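Local coordinates for protein alpha-L-rhamnosidase (Klebsiella oxytoca, PDB 4XHC) that hydrolyses terminal alpha-L-rhamnose from rhamnosides as a family GH78 glycosidase and binds rhamnose in a pocket of its helical domain, at residues L250-L255 with S531-W536; F302-F307 with T465-H470; A363-Q368 with P459-N464; L436-V441 with Y472-L477. One frame throughout, in Å; residues are numbered along the deposited sequence.

Contact 1: L250-L255 with S531-W536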
loop_
_atom_site.group_PDB
_atom_site.type_symbol
_atom_site.label_atom_id
_atom_site.label_comp_id
_atom_site.label_asym_id
_atom_site.label_seq_id
_atom_site.Cartn_x
_atom_site.Cartn_y
_atom_site.Cartn_z
ATOM N N LEU A 250 -14.064 -5.060 29.386
ATOM C CA LEU A 250 -15.480 -4.691 29.463
ATOM C C LEU A 250 -15.925 -4.400 30.891
ATOM O O LEU A 250 -16.634 -3.427 31.134
ATOM C CB LEU A 250 -16.351 -5.813 28.879
ATOM C CG LEU A 250 -17.869 -5.661 28.996
ATOM C CD1 LEU A 250 -18.333 -4.364 28.356
ATOM C CD2 LEU A 250 -18.579 -6.843 28.361
ATOM N N ARG A 251 -15.528 -5.250 31.828
ATOM C CA ARG A 251 -15.954 -5.094 33.216
ATOM C C ARG A 251 -15.603 -3.729 33.771
ATOM O O ARG A 251 -16.412 -3.106 34.443
ATOM C CB ARG A 251 -15.337 -6.168 34.109
ATOM C CG ARG A 251 -15.837 -6.093 35.540
ATOM C CD ARG A 251 -15.547 -7.355 36.333
ATOM N NE ARG A 251 -14.240 -7.273 36.957
ATOM C CZ ARG A 251 -14.014 -7.038 38.242
ATOM N NH1 ARG A 251 -14.994 -6.873 39.117
ATOM N NH2 ARG A 251 -12.778 -6.987 38.660
ATOM N N LEU A 252 -14.392 -3.274 33.485
ATOM C CA LEU A 252 -13.924 -1.981 33.976
ATOM C C LEU A 252 -14.505 -0.829 33.169
ATOM O O LEU A 252 -14.898 0.195 33.732
ATOM C CB LEU A 252 -12.396 -1.930 33.981
ATOM C CG LEU A 252 -11.739 -2.342 35.303
ATOM C CD1 LEU A 252 -12.365 -3.588 35.909
ATOM C CD2 LEU A 252 -10.253 -2.548 35.099
ATOM N N GLN A 253 -14.581 -1.005 31.858
ATOM C CA GLN A 253 -15.146 0.025 31.005
ATOM C C GLN A 253 -16.592 0.326 31.360
ATOM O O GLN A 253 -17.004 1.482 31.348
ATOM C CB GLN A 253 -15.031 -0.367 29.532
ATOM C CG GLN A 253 -13.594 -0.416 29.048
ATOM C CD GLN A 253 -13.470 -0.535 27.544
ATOM O OE1 GLN A 253 -14.111 0.197 26.801
ATOM N NE2 GLN A 253 -12.605 -1.433 27.091
ATOM N N ALA A 254 -17.361 -0.708 31.687
ATOM C CA ALA A 254 -18.766 -0.519 32.061
ATOM C C ALA A 254 -18.922 0.349 33.308
ATOM O O ALA A 254 -19.861 1.127 33.405
ATOM C CB ALA A 254 -19.462 -1.862 32.251
ATOM N N LEU A 255 -18.009 0.213 34.261
ATOM C CA LEU A 255 -18.060 1.036 35.467
ATOM C C LEU A 255 -17.883 2.513 35.129
ATOM O O LEU A 255 -18.586 3.358 35.662
ATOM C CB LEU A 255 -16.976 0.613 36.475
ATOM C CG LEU A 255 -17.162 -0.688 37.258
ATOM C CD1 LEU A 255 -15.964 -0.912 38.176
ATOM C CD2 LEU A 255 -18.461 -0.684 38.057
ATOM N N SER A 531 -7.521 1.072 31.713
ATOM C CA SER A 531 -6.715 1.993 32.519
ATOM C C SER A 531 -7.393 3.330 32.835
ATOM O O SER A 531 -6.740 4.224 33.359
ATOM C CB SER A 531 -5.399 2.295 31.806
ATOM O OG SER A 531 -4.724 1.102 31.464
ATOM N N CYS A 532 -8.684 3.470 32.547
ATOM C CA CYS A 532 -9.368 4.752 32.738
ATOM C C CYS A 532 -10.310 4.797 33.954
ATOM O O CYS A 532 -11.163 5.684 34.051
ATOM C CB CYS A 532 -10.146 5.122 31.469
ATOM S SG CYS A 532 -11.667 4.178 31.215
ATOM N N THR A 533 -10.133 3.877 34.896
ATOM C CA THR A 533 -11.037 3.785 36.038
ATOM C C THR A 533 -10.931 4.926 37.047
ATOM O O THR A 533 -11.878 5.158 37.798
ATOM C CB THR A 533 -10.872 2.459 36.786
ATOM O OG1 THR A 533 -9.482 2.164 36.941
ATOM C CG2 THR A 533 -11.541 1.343 36.018
ATOM N N PRO A 534 -9.799 5.647 37.084
ATOM C CA PRO A 534 -9.784 6.809 37.972
ATOM C C PRO A 534 -10.986 7.748 37.811
ATOM O O PRO A 534 -11.437 8.347 38.790
ATOM C CB PRO A 534 -8.494 7.509 37.582
ATOM C CG PRO A 534 -7.583 6.376 37.253
ATOM C CD PRO A 534 -8.445 5.330 36.597
ATOM N N ALA A 535 -11.503 7.872 36.593
ATOM C CA ALA A 535 -12.733 8.622 36.380
ATOM C C ALA A 535 -13.883 8.086 37.251
ATOM O O ALA A 535 -14.632 8.865 37.847
ATOM C CB ALA A 535 -13.117 8.596 34.907
ATOM N N TRP A 536 -14.003 6.760 37.339
ATOM C CA TRP A 536 -15.030 6.132 38.177
ATOM C C TRP A 536 -14.772 6.388 39.661
ATOM O O TRP A 536 -15.659 6.851 40.370
ATOM C CB TRP A 536 -15.120 4.623 37.908
ATOM C CG TRP A 536 -16.210 3.926 38.685
ATOM C CD1 TRP A 536 -17.557 4.031 38.487
ATOM C CD2 TRP A 536 -16.040 3.019 39.772
ATOM N NE1 TRP A 536 -18.238 3.252 39.390
ATOM C CE2 TRP A 536 -17.325 2.615 40.187
ATOM C CE3 TRP A 536 -14.925 2.503 40.435
ATOM C CZ2 TRP A 536 -17.526 1.723 41.239
ATOM C CZ3 TRP A 536 -15.128 1.609 41.481
ATOM C CH2 TRP A 536 -16.420 1.232 41.871
#
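Leu255 lies across one face of the Trp536 indole. Its CB sits 4.0 Å from the centroid of the five-membered ring and only 6° off the ring normal, a CH-pi contact almost directly over that ring. Beyond CB the branch runs on over the same face: CD2 comes within 4.1 Å of both CE2 and CZ2 of Trp536, and CD1 of Leu255 is above the ring plane nearer the rim. The indole is brought there by its own torsion, CG of Trp536 being anti to the backbone N (chi1 -177°). CD1 of Trp536 is also the indole atom nearest the carbonyl O of Leu255.

One turn back, Leu252 reaches Thr533. The methyl CG2 of Thr533 touches Leu252 CG at 3.8 Å and CB at 3.9 Å, while its hydroxyl OG1 has a different partner, a hydrogen bond with His470 on helix 466-478. The two pairs join helix 247-259 to the start of the C-terminal helix 534-540, both part of the (alpha/alpha)6 barrel that forms the catalytic domain of GH78 enzymes. Residues 250-255 directly follow Asp249 and residues 531-536 directly follow Trp530, and both of these line the rhamnose pocket. Helix 214-230 packs beside the junction, touching Pro534 and Ala535.

Since the side chains meet through aliphatic carbons and an aromatic face, the attraction between the segments rests on dispersion and shape, and the threonine can place its methyl in this apolar layer while its hydroxyl is satisfied by the histidine.

Contact 2: F302-F307 with T465-H470. With RAM (alpha-L-rhamnopyranose), chain C.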
loop_
_atom_site.group_PDB
_atom_site.type_symbol
_atom_site.label_atom_id
_atom_site.label_comp_id
_atom_site.label_asym_id
_atom_site.label_seq_id
_atom_site.Cartn_x
_atom_site.Cartn_y
_atom_site.Cartn_z
ATOM N N PHE A 302 -10.209 -18.542 32.980
ATOM C CA PHE A 302 -10.944 -18.779 34.219
ATOM C C PHE A 302 -11.558 -17.494 34.768
ATOM O O PHE A 302 -12.745 -17.471 35.097
ATOM C CB PHE A 302 -9.988 -19.394 35.231
ATOM C CG PHE A 302 -10.615 -19.771 36.553
ATOM C CD1 PHE A 302 -11.273 -20.988 36.712
ATOM C CD2 PHE A 302 -10.472 -18.943 37.659
ATOM C CE1 PHE A 302 -11.803 -21.356 37.938
ATOM C CE2 PHE A 302 -11.010 -19.299 38.880
ATOM C CZ PHE A 302 -11.675 -20.508 39.022
ATOM N N ASP A 303 -10.761 -16.429 34.843
ATOM C CA ASP A 303 -11.210 -15.183 35.476
ATOM C C ASP A 303 -12.186 -14.396 34.611
ATOM O O ASP A 303 -13.220 -13.936 35.102
ATOM C CB ASP A 303 -10.038 -14.290 35.962
ATOM C CG ASP A 303 -9.013 -13.952 34.873
ATOM O OD1 ASP A 303 -8.872 -14.704 33.879
ATOM O OD2 ASP A 303 -8.290 -12.944 35.051
ATOM N N TYR A 304 -11.873 -14.266 33.326
ATOM C CA TYR A 304 -12.745 -13.553 32.391
ATOM C C TYR A 304 -14.122 -14.203 32.257
ATOM O O TYR A 304 -15.130 -13.506 32.124
ATOM C CB TYR A 304 -12.074 -13.435 31.018
ATOM C CG TYR A 304 -11.039 -12.335 30.920
ATOM C CD1 TYR A 304 -10.365 -11.880 32.049
ATOM C CD2 TYR A 304 -10.714 -11.773 29.696
ATOM C CE1 TYR A 304 -9.428 -10.879 31.964
ATOM C CE2 TYR A 304 -9.760 -10.779 29.609
ATOM C CZ TYR A 304 -9.124 -10.343 30.747
ATOM O OH TYR A 304 -8.181 -9.348 30.690
ATOM N N SER A 305 -14.170 -15.530 32.303
ATOM C CA SER A 305 -15.449 -16.240 32.313
ATOM C C SER A 305 -16.280 -15.857 33.539
ATOM O O SER A 305 -17.431 -15.465 33.413
ATOM C CB SER A 305 -15.237 -17.760 32.272
ATOM O OG SER A 305 -16.377 -18.437 32.765
ATOM N N LEU A 306 -15.674 -15.954 34.716
ATOM C CA LEU A 306 -16.352 -15.580 35.954
ATOM C C LEU A 306 -16.780 -14.114 35.991
ATOM O O LEU A 306 -17.748 -13.778 36.664
ATOM C CB LEU A 306 -15.463 -15.865 37.160
ATOM C CG LEU A 306 -15.356 -17.336 37.540
ATOM C CD1 LEU A 306 -14.102 -17.590 38.361
ATOM C CD2 LEU A 306 -16.603 -17.793 38.287
ATOM N N PHE A 307 -16.062 -13.244 35.282
ATOM C CA PHE A 307 -16.390 -11.825 35.276
ATOM C C PHE A 307 -17.702 -11.534 34.563
ATOM O O PHE A 307 -18.290 -10.477 34.779
ATOM C CB PHE A 307 -15.272 -10.973 34.654
ATOM C CG PHE A 307 -14.022 -10.861 35.498
ATOM C CD1 PHE A 307 -14.076 -10.836 36.881
ATOM C CD2 PHE A 307 -12.785 -10.726 34.886
ATOM C CE1 PHE A 307 -12.917 -10.725 37.632
ATOM C CE2 PHE A 307 -11.623 -10.603 35.630
ATOM C CZ PHE A 307 -11.688 -10.606 37.007
ATOM N N THR A 465 0.314 -3.506 35.238
ATOM C CA THR A 465 -0.719 -2.829 34.452
ATOM C C THR A 465 -1.634 -1.951 35.303
ATOM O O THR A 465 -1.854 -2.229 36.477
ATOM C CB THR A 465 -1.594 -3.843 33.690
ATOM O OG1 THR A 465 -2.220 -4.738 34.618
ATOM C CG2 THR A 465 -0.754 -4.639 32.717
ATOM N N PRO A 466 -2.172 -0.878 34.714
ATOM C CA PRO A 466 -3.195 -0.154 35.439
ATOM C C PRO A 466 -4.449 -1.005 35.690
ATOM O O PRO A 466 -5.249 -0.668 36.556
ATOM C CB PRO A 466 -3.507 1.028 34.520
ATOM C CG PRO A 466 -2.309 1.180 33.663
ATOM C CD PRO A 466 -1.820 -0.210 33.453
ATOM N N TYR A 467 -4.621 -2.088 34.938
ATOM C CA TYR A 467 -5.700 -3.056 35.196
ATOM C C TYR A 467 -5.610 -3.629 36.617
ATOM O O TYR A 467 -6.585 -3.612 37.363
ATOM C CB TYR A 467 -5.638 -4.192 34.163
ATOM C CG TYR A 467 -6.631 -5.309 34.365
ATOM C CD1 TYR A 467 -7.968 -5.128 34.073
ATOM C CD2 TYR A 467 -6.223 -6.555 34.812
ATOM C CE1 TYR A 467 -8.894 -6.144 34.242
ATOM C CE2 TYR A 467 -7.135 -7.581 34.985
ATOM C CZ TYR A 467 -8.479 -7.371 34.700
ATOM O OH TYR A 467 -9.409 -8.385 34.859
ATOM N N LEU A 468 -4.437 -4.138 36.983
ATOM C CA LEU A 468 -4.252 -4.700 38.314
ATOM C C LEU A 468 -4.230 -3.606 39.365
ATOM O O LEU A 468 -4.683 -3.805 40.484
ATOM C CB LEU A 468 -2.981 -5.538 38.400
ATOM C CG LEU A 468 -2.762 -6.261 39.728
ATOM C CD1 LEU A 468 -3.996 -7.051 40.118
ATOM C CD2 LEU A 468 -1.564 -7.186 39.631
ATOM N N ARG A 469 -3.713 -2.444 39.007
ATOM C CA ARG A 469 -3.674 -1.328 39.944
ATOM C C ARG A 469 -5.066 -0.866 40.314
ATOM O O ARG A 469 -5.295 -0.448 41.440
ATOM C CB ARG A 469 -2.905 -0.165 39.344
ATOM C CG ARG A 469 -1.428 -0.458 39.176
ATOM C CD ARG A 469 -0.611 0.303 40.190
ATOM N NE ARG A 469 0.814 0.069 40.007
ATOM C CZ ARG A 469 1.757 0.681 40.716
ATOM N NH1 ARG A 469 1.408 1.558 41.644
ATOM N NH2 ARG A 469 3.040 0.433 40.493
ATOM N N HIS A 470 -5.991 -0.927 39.364
ATOM C CA HIS A 470 -7.384 -0.609 39.652
ATOM C C HIS A 470 -7.873 -1.371 40.870
ATOM O O HIS A 470 -8.565 -0.819 41.724
ATOM C CB HIS A 470 -8.275 -0.961 38.466
ATOM C CG HIS A 470 -9.720 -1.095 38.824
ATOM N ND1 HIS A 470 -10.572 -0.014 38.874
ATOM C CD2 HIS A 470 -10.458 -2.175 39.163
ATOM C CE1 HIS A 470 -11.776 -0.425 39.222
ATOM N NE2 HIS A 470 -11.733 -1.732 39.403
HETATM C C1 RAM C . -4.239 -8.546 25.919
HETATM C C2 RAM C . -4.836 -7.162 26.086
HETATM C C3 RAM C . -6.252 -7.250 26.623
HETATM C C4 RAM C . -6.309 -8.305 27.714
HETATM C C5 RAM C . -6.070 -9.668 27.087
HETATM C C6 RAM C . -5.380 -10.639 28.011
HETATM O O1 RAM C . -3.543 -8.572 24.736
HETATM O O2 RAM C . -4.025 -6.486 27.032
HETATM O O3 RAM C . -6.675 -5.990 27.146
HETATM O O4 RAM C . -7.579 -8.303 28.339
HETATM O O5 RAM C . -5.260 -9.537 25.899
HETATM O O HOH W 1 -8.201 -10.377 36.396
#
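At the rhamnose pocket, its wall residue Tyr304 and the neighbouring Phe307 meet Tyr467 of another helix. The backbones stay far apart, with 12.9 Å between the CA atoms of Tyr304 and Tyr467, and the rings reach in from opposite directions. Tyr467 extends with CG anti to its backbone N (chi1 176°), which carries its hydroxyl across to the other side: OH lies 3.8 Å from Tyr304 CE1 and also adjoins Phe307 CE2, approaching both rings obliquely.

Tyr304 OH donates a hydrogen bond of 2.6 Å to O4 of the sugar, which lies at the ring edge, in its plane. Glu506, Asp249, Tyr518, His528 and Trp361 bond the same rhamnose. The two segments are the starts of helices 302-319 and 466-478 in the (alpha/alpha)6 barrel, whose catalytic pocket opens among the helix ends and their loops. Thr465 caps the second helix, its OG1 accepting from Leu468 N at 3.3 Å.

A water joins the segments. It donates to Asp303 OD2 at 2.9 Å and is hydrogen-bonded to Tyr467 OH at 2.8 Å, lying in the plane of the Tyr467 ring at its edge. Asp303 is further held by the backbone N atoms of Phe358 and Ile359, and Trp530 stacks on Tyr467.

Contact 3: A363-Q368 with P459-N464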
loop_
_atom_site.group_PDB
_atom_site.type_symbol
_atom_site.label_atom_id
_atom_site.label_comp_id
_atom_site.label_asym_id
_atom_site.label_seq_id
_atom_site.Cartn_x
_atom_site.Cartn_y
_atom_site.Cartn_z
ATOM N N ALA A 363 4.686 -12.537 33.498
ATOM C CA ALA A 363 5.039 -13.913 33.164
ATOM C C ALA A 363 5.502 -14.756 34.359
ATOM O O ALA A 363 5.365 -15.963 34.341
ATOM C CB ALA A 363 6.120 -13.906 32.089
ATOM N N SER A 364 6.057 -14.130 35.390
ATOM C CA SER A 364 6.566 -14.871 36.538
ATOM C C SER A 364 5.520 -15.044 37.664
ATOM O O SER A 364 5.854 -15.474 38.768
ATOM C CB SER A 364 7.805 -14.158 37.087
ATOM O OG SER A 364 7.439 -12.919 37.698
ATOM N N LEU A 365 4.268 -14.689 37.411
ATOM C CA LEU A 365 3.256 -14.679 38.478
ATOM C C LEU A 365 2.617 -16.048 38.600
ATOM O O LEU A 365 2.041 -16.531 37.644
ATOM C CB LEU A 365 2.154 -13.632 38.195
ATOM C CG LEU A 365 0.927 -13.599 39.122
ATOM C CD1 LEU A 365 1.321 -13.332 40.571
ATOM C CD2 LEU A 365 -0.067 -12.548 38.671
ATOM N N ASN A 366 2.718 -16.658 39.774
ATOM C CA ASN A 366 1.893 -17.813 40.079
ATOM C C ASN A 366 0.483 -17.369 40.405
ATOM O O ASN A 366 0.272 -16.552 41.303
ATOM C CB ASN A 366 2.428 -18.623 41.251
ATOM C CG ASN A 366 1.581 -19.855 41.512
ATOM O OD1 ASN A 366 0.536 -19.785 42.168
ATOM N ND2 ASN A 366 1.996 -20.981 40.944
ATOM N N LYS A 367 -0.487 -17.950 39.714
ATOM C CA LYS A 367 -1.836 -17.388 39.694
ATOM C C LYS A 367 -2.868 -18.047 40.607
ATOM O O LYS A 367 -4.001 -17.596 40.672
ATOM C CB LYS A 367 -2.320 -17.366 38.247
ATOM C CG LYS A 367 -1.669 -16.230 37.486
ATOM C CD LYS A 367 -1.581 -16.499 36.009
ATOM C CE LYS A 367 -0.966 -15.313 35.310
ATOM N NZ LYS A 367 -1.403 -15.303 33.895
ATOM N N GLN A 368 -2.474 -19.073 41.343
ATOM C CA GLN A 368 -3.430 -19.854 42.133
ATOM C C GLN A 368 -4.215 -19.043 43.156
ATOM O O GLN A 368 -5.428 -19.119 43.202
ATOM C CB GLN A 368 -2.709 -20.985 42.842
ATOM C CG GLN A 368 -3.553 -21.684 43.877
ATOM C CD GLN A 368 -2.842 -22.878 44.479
ATOM O OE1 GLN A 368 -1.789 -22.748 45.118
ATOM N NE2 GLN A 368 -3.431 -24.048 44.304
ATOM N N PRO A 459 5.777 -7.055 48.469
ATOM C CA PRO A 459 6.068 -8.319 47.792
ATOM C C PRO A 459 6.968 -8.169 46.574
ATOM O O PRO A 459 6.981 -7.136 45.927
ATOM C CB PRO A 459 4.683 -8.808 47.333
ATOM C CG PRO A 459 3.747 -8.244 48.332
ATOM C CD PRO A 459 4.332 -6.908 48.712
ATOM N N ALA A 460 7.653 -9.251 46.235
ATOM C CA ALA A 460 8.638 -9.241 45.164
ATOM C C ALA A 460 8.009 -9.144 43.767
ATOM O O ALA A 460 8.574 -8.519 42.878
ATOM C CB ALA A 460 9.515 -10.491 45.266
ATOM N N VAL A 461 6.876 -9.809 43.557
ATOM C CA VAL A 461 6.291 -9.898 42.222
ATOM C C VAL A 461 5.312 -8.749 42.032
ATOM O O VAL A 461 4.198 -8.763 42.586
ATOM C CB VAL A 461 5.593 -11.255 41.990
ATOM C CG1 VAL A 461 4.933 -11.292 40.613
ATOM C CG2 VAL A 461 6.592 -12.391 42.122
ATOM N N ALA A 462 5.730 -7.774 41.237
ATOM C CA ALA A 462 5.063 -6.483 41.182
ATOM C C ALA A 462 3.926 -6.454 40.173
ATOM O O ALA A 462 3.761 -7.387 39.382
ATOM C CB ALA A 462 6.073 -5.401 40.846
ATOM N N MET A 463 3.154 -5.367 40.233
ATOM C CA MET A 463 2.063 -5.111 39.301
ATOM C C MET A 463 2.590 -4.443 38.025
ATOM O O MET A 463 3.404 -3.522 38.100
ATOM C CB MET A 463 1.047 -4.174 39.946
ATOM C CG MET A 463 0.490 -4.651 41.284
ATOM S SD MET A 463 -0.695 -3.488 41.993
ATOM C CE MET A 463 0.436 -2.320 42.750
ATOM N N ASN A 464 2.119 -4.896 36.865
ATOM C CA ASN A 464 2.591 -4.365 35.588
ATOM C C ASN A 464 1.567 -3.558 34.799
ATOM O O ASN A 464 1.920 -2.979 33.780
ATOM C CB ASN A 464 3.076 -5.505 34.694
ATOM C CG ASN A 464 4.480 -5.967 35.030
ATOM O OD1 ASN A 464 5.212 -5.325 35.788
ATOM N ND2 ASN A 464 4.863 -7.104 34.465
#
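Val461 sends its side chain toward Ser364 and Leu365, joining two loops that precede helices of the (alpha/alpha)6 barrel: residues 363-368 run into helix 368-389, and residues 459-464 lead to helix 466-478. Starting at CB of Val461, the branch point stands 5.0 Å from Leu365 CD1. With CG1 anti to the backbone N (chi1 177°), that methyl is the one that closes the gap. It meets Leu365 CD1 at 4.1 Å and Ser364 OG at 4.2 Å, so one methyl lies against both the leucine methyl and the serine oxygen, the latter by van der Waals contact alone.

Leu365 crosses Val461 at a slant and uses a single methyl for the touch. It is the buried member of the group and also packs against Ser429 and Ala431, whereas Ser364 is exposed at the surface. The backbones come as near as 6.8 Å, measured between the CA atoms of Leu365 and Val461.

Polar bonds to neighbouring loops flank this small apolar touch. Gln427 brackets Leu365, giving NE2 to Ser364 O and receiving Asn366 N on OE1, while Asn464 ND2 donates to the carbonyl O of Trp361, a residue of the rhamnose pocket. Asn366 precedes the turn into helix 368-389. Its OD1 is shared with Ser422 OG and also accepts a capping bond from Gln368 N at 3.2 Å, nearly straight at 160°, with the donor lying 48° out of the Asn366 carbonyl plane.

Contact 4: L436-V441 with Y472-L477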
loop_
_atom_site.group_PDB
_atom_site.type_symbol
_atom_site.label_atom_id
_atom_site.label_comp_id
_atom_site.label_asym_id
_atom_site.label_seq_id
_atom_site.Cartn_x
_atom_site.Cartn_y
_atom_site.Cartn_z
ATOM N N LEU A 436 -7.508 -11.604 47.283
ATOM C CA LEU A 436 -8.063 -12.248 48.475
ATOM C C LEU A 436 -8.599 -11.239 49.497
ATOM O O LEU A 436 -9.422 -11.592 50.337
ATOM C CB LEU A 436 -7.052 -13.208 49.102
ATOM C CG LEU A 436 -6.847 -14.486 48.277
ATOM C CD1 LEU A 436 -5.609 -15.245 48.730
ATOM C CD2 LEU A 436 -8.070 -15.398 48.327
ATOM N N VAL A 437 -8.149 -9.992 49.421
ATOM C CA VAL A 437 -8.773 -8.921 50.193
ATOM C C VAL A 437 -10.116 -8.505 49.568
ATOM O O VAL A 437 -11.077 -8.234 50.280
ATOM C CB VAL A 437 -7.825 -7.708 50.363
ATOM C CG1 VAL A 437 -8.561 -6.479 50.901
ATOM C CG2 VAL A 437 -6.684 -8.078 51.291
ATOM N N LEU A 438 -10.185 -8.447 48.244
ATOM C CA LEU A 438 -11.437 -8.108 47.584
ATOM C C LEU A 438 -12.479 -9.197 47.796
ATOM O O LEU A 438 -13.676 -8.924 47.844
ATOM C CB LEU A 438 -11.206 -7.871 46.087
ATOM C CG LEU A 438 -10.465 -6.582 45.717
ATOM C CD1 LEU A 438 -10.142 -6.582 44.235
ATOM C CD2 LEU A 438 -11.285 -5.351 46.075
ATOM N N ALA A 439 -12.011 -10.429 47.927
ATOM C CA ALA A 439 -12.873 -11.584 48.167
ATOM C C ALA A 439 -13.484 -11.604 49.569
ATOM O O ALA A 439 -14.396 -12.390 49.841
ATOM C CB ALA A 439 -12.080 -12.858 47.935
ATOM N N GLU A 440 -12.953 -10.757 50.450
ATOM C CA GLU A 440 -13.416 -10.618 51.834
ATOM C C GLU A 440 -13.163 -11.886 52.649
ATOM O O GLU A 440 -13.994 -12.288 53.452
ATOM C CB GLU A 440 -14.892 -10.183 51.896
ATOM C CG GLU A 440 -15.204 -8.938 51.079
ATOM C CD GLU A 440 -16.427 -8.187 51.571
ATOM O OE1 GLU A 440 -17.489 -8.823 51.777
ATOM O OE2 GLU A 440 -16.324 -6.951 51.750
ATOM N N VAL A 441 -12.009 -12.510 52.420
ATOM C CA VAL A 441 -11.557 -13.637 53.236
ATOM C C VAL A 441 -11.052 -13.064 54.556
ATOM O O VAL A 441 -10.447 -11.998 54.567
ATOM C CB VAL A 441 -10.433 -14.422 52.525
ATOM C CG1 VAL A 441 -9.860 -15.498 53.429
ATOM C CG2 VAL A 441 -10.938 -15.035 51.227
ATOM N N TYR A 472 -6.040 -2.784 43.266
ATOM C CA TYR A 472 -5.318 -2.286 44.430
ATOM C C TYR A 472 -6.046 -1.084 45.032
ATOM O O TYR A 472 -6.223 -0.994 46.251
ATOM C CB TYR A 472 -3.893 -1.922 44.020
ATOM C CG TYR A 472 -3.043 -1.308 45.100
ATOM C CD1 TYR A 472 -2.973 -1.869 46.369
ATOM C CD2 TYR A 472 -2.274 -0.180 44.836
ATOM C CE1 TYR A 472 -2.183 -1.305 47.353
ATOM C CE2 TYR A 472 -1.475 0.387 45.814
ATOM C CZ TYR A 472 -1.440 -0.181 47.069
ATOM O OH TYR A 472 -0.652 0.393 48.028
ATOM N N ILE A 473 -6.495 -0.175 44.171
ATOM C CA ILE A 473 -7.248 1.006 44.620
ATOM C C ILE A 473 -8.558 0.596 45.278
ATOM O O ILE A 473 -8.925 1.123 46.330
ATOM C CB ILE A 473 -7.548 1.978 43.456
ATOM C CG1 ILE A 473 -6.246 2.507 42.841
ATOM C CG2 ILE A 473 -8.409 3.144 43.924
ATOM C CD1 ILE A 473 -5.268 3.080 43.849
ATOM N N ALA A 474 -9.263 -0.333 44.645
ATOM C CA ALA A 474 -10.540 -0.805 45.159
ATOM C C ALA A 474 -10.370 -1.436 46.535
ATOM O O ALA A 474 -11.206 -1.221 47.427
ATOM C CB ALA A 474 -11.159 -1.801 44.198
ATOM N N ALA A 475 -9.293 -2.208 46.701
ATOM C CA ALA A 475 -8.996 -2.851 47.976
ATOM C C ALA A 475 -8.691 -1.821 49.063
ATOM O O ALA A 475 -9.130 -1.971 50.203
ATOM C CB ALA A 475 -7.847 -3.836 47.832
ATOM N N LEU A 476 -7.950 -0.776 48.719
ATOM C CA LEU A 476 -7.683 0.294 49.677
ATOM C C LEU A 476 -8.984 0.922 50.163
ATOM O O LEU A 476 -9.199 1.057 51.366
ATOM C CB LEU A 476 -6.764 1.358 49.072
ATOM C CG LEU A 476 -5.304 0.933 48.871
ATOM C CD1 LEU A 476 -4.566 1.927 47.988
ATOM C CD2 LEU A 476 -4.584 0.788 50.203
ATOM N N LEU A 477 -9.859 1.288 49.228
ATOM C CA LEU A 477 -11.146 1.917 49.575
ATOM C C LEU A 477 -12.026 0.996 50.435
ATOM O O LEU A 477 -12.613 1.441 51.418
ATOM C CB LEU A 477 -11.898 2.358 48.308
ATOM C CG LEU A 477 -11.303 3.562 47.561
ATOM C CD1 LEU A 477 -12.016 3.804 46.234
ATOM C CD2 LEU A 477 -11.350 4.823 48.417
#
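The side chains that touch, Val437 and Leu438 against Ala474 and Ala475, are all aliphatic; the one aromatic ring of the two segments, Tyr472, stands apart from the interface. One face of that ring is covered by Leu476 CD1, 3.9 Å above the plane and toward the rim, and Trp430 meets Tyr472 edge-to-face. The contact is a helix-helix packing within the (alpha/alpha)6 barrel, between the end of helix 430-438 and the second half of helix 466-478.

Small residues let the two backbones come close: the CA atoms of Leu438 and Ala475 are 5.8 Å apart. Leu438 carries most of the contact through one methyl. CG is anti to the carbonyl carbon (chi1 -72°), and the chain then extends so that CD2 settles over the helix surface, 4.0 Å from Ala474 CB, 4.1 Å from Ala475 CB and 3.8 Å from the backbone N of Ala475. Val437 adds its CG1 methyl, 4.1 Å from Ala475 CB, so that this alanine methyl is touched by both residues. Met451 of helix 444-456 also packs on Ala475, and Tyr377 of helix 368-389 on Leu438.

Just past these residues the first segment turns in a Schellman motif, with Glu440 at positive phi (66°). Glu440 N bonds Val437 O at 3.1 Å, and Val441 N reaches back to Leu436 O in a weak bond of 3.4 Å.

In the fold
All four contacts lie in the helical catalytic domain; helix 466-478 or the loop before it serves contacts 2, 3 and 4, and contact 1 packs against it. Contact 2 holds its first residues and contact 4 its later ones, with centres 13 Å apart; the loop just before it belongs to contact 3, where Met463 CG packs on Leu468 CD2 of contact 2 at 3.7 Å. Contacts 1 and 2 are the closest pair, their centres 11 Å apart, and touch directly: Leu252 CD2 lies 3.6 Å from Tyr467 CD1. Contact 2 reaches the sugar itself, whereas the side chains of Leu252 in contact 1 and Leu365 in contact 3 remain about 9 and 12 Å from it.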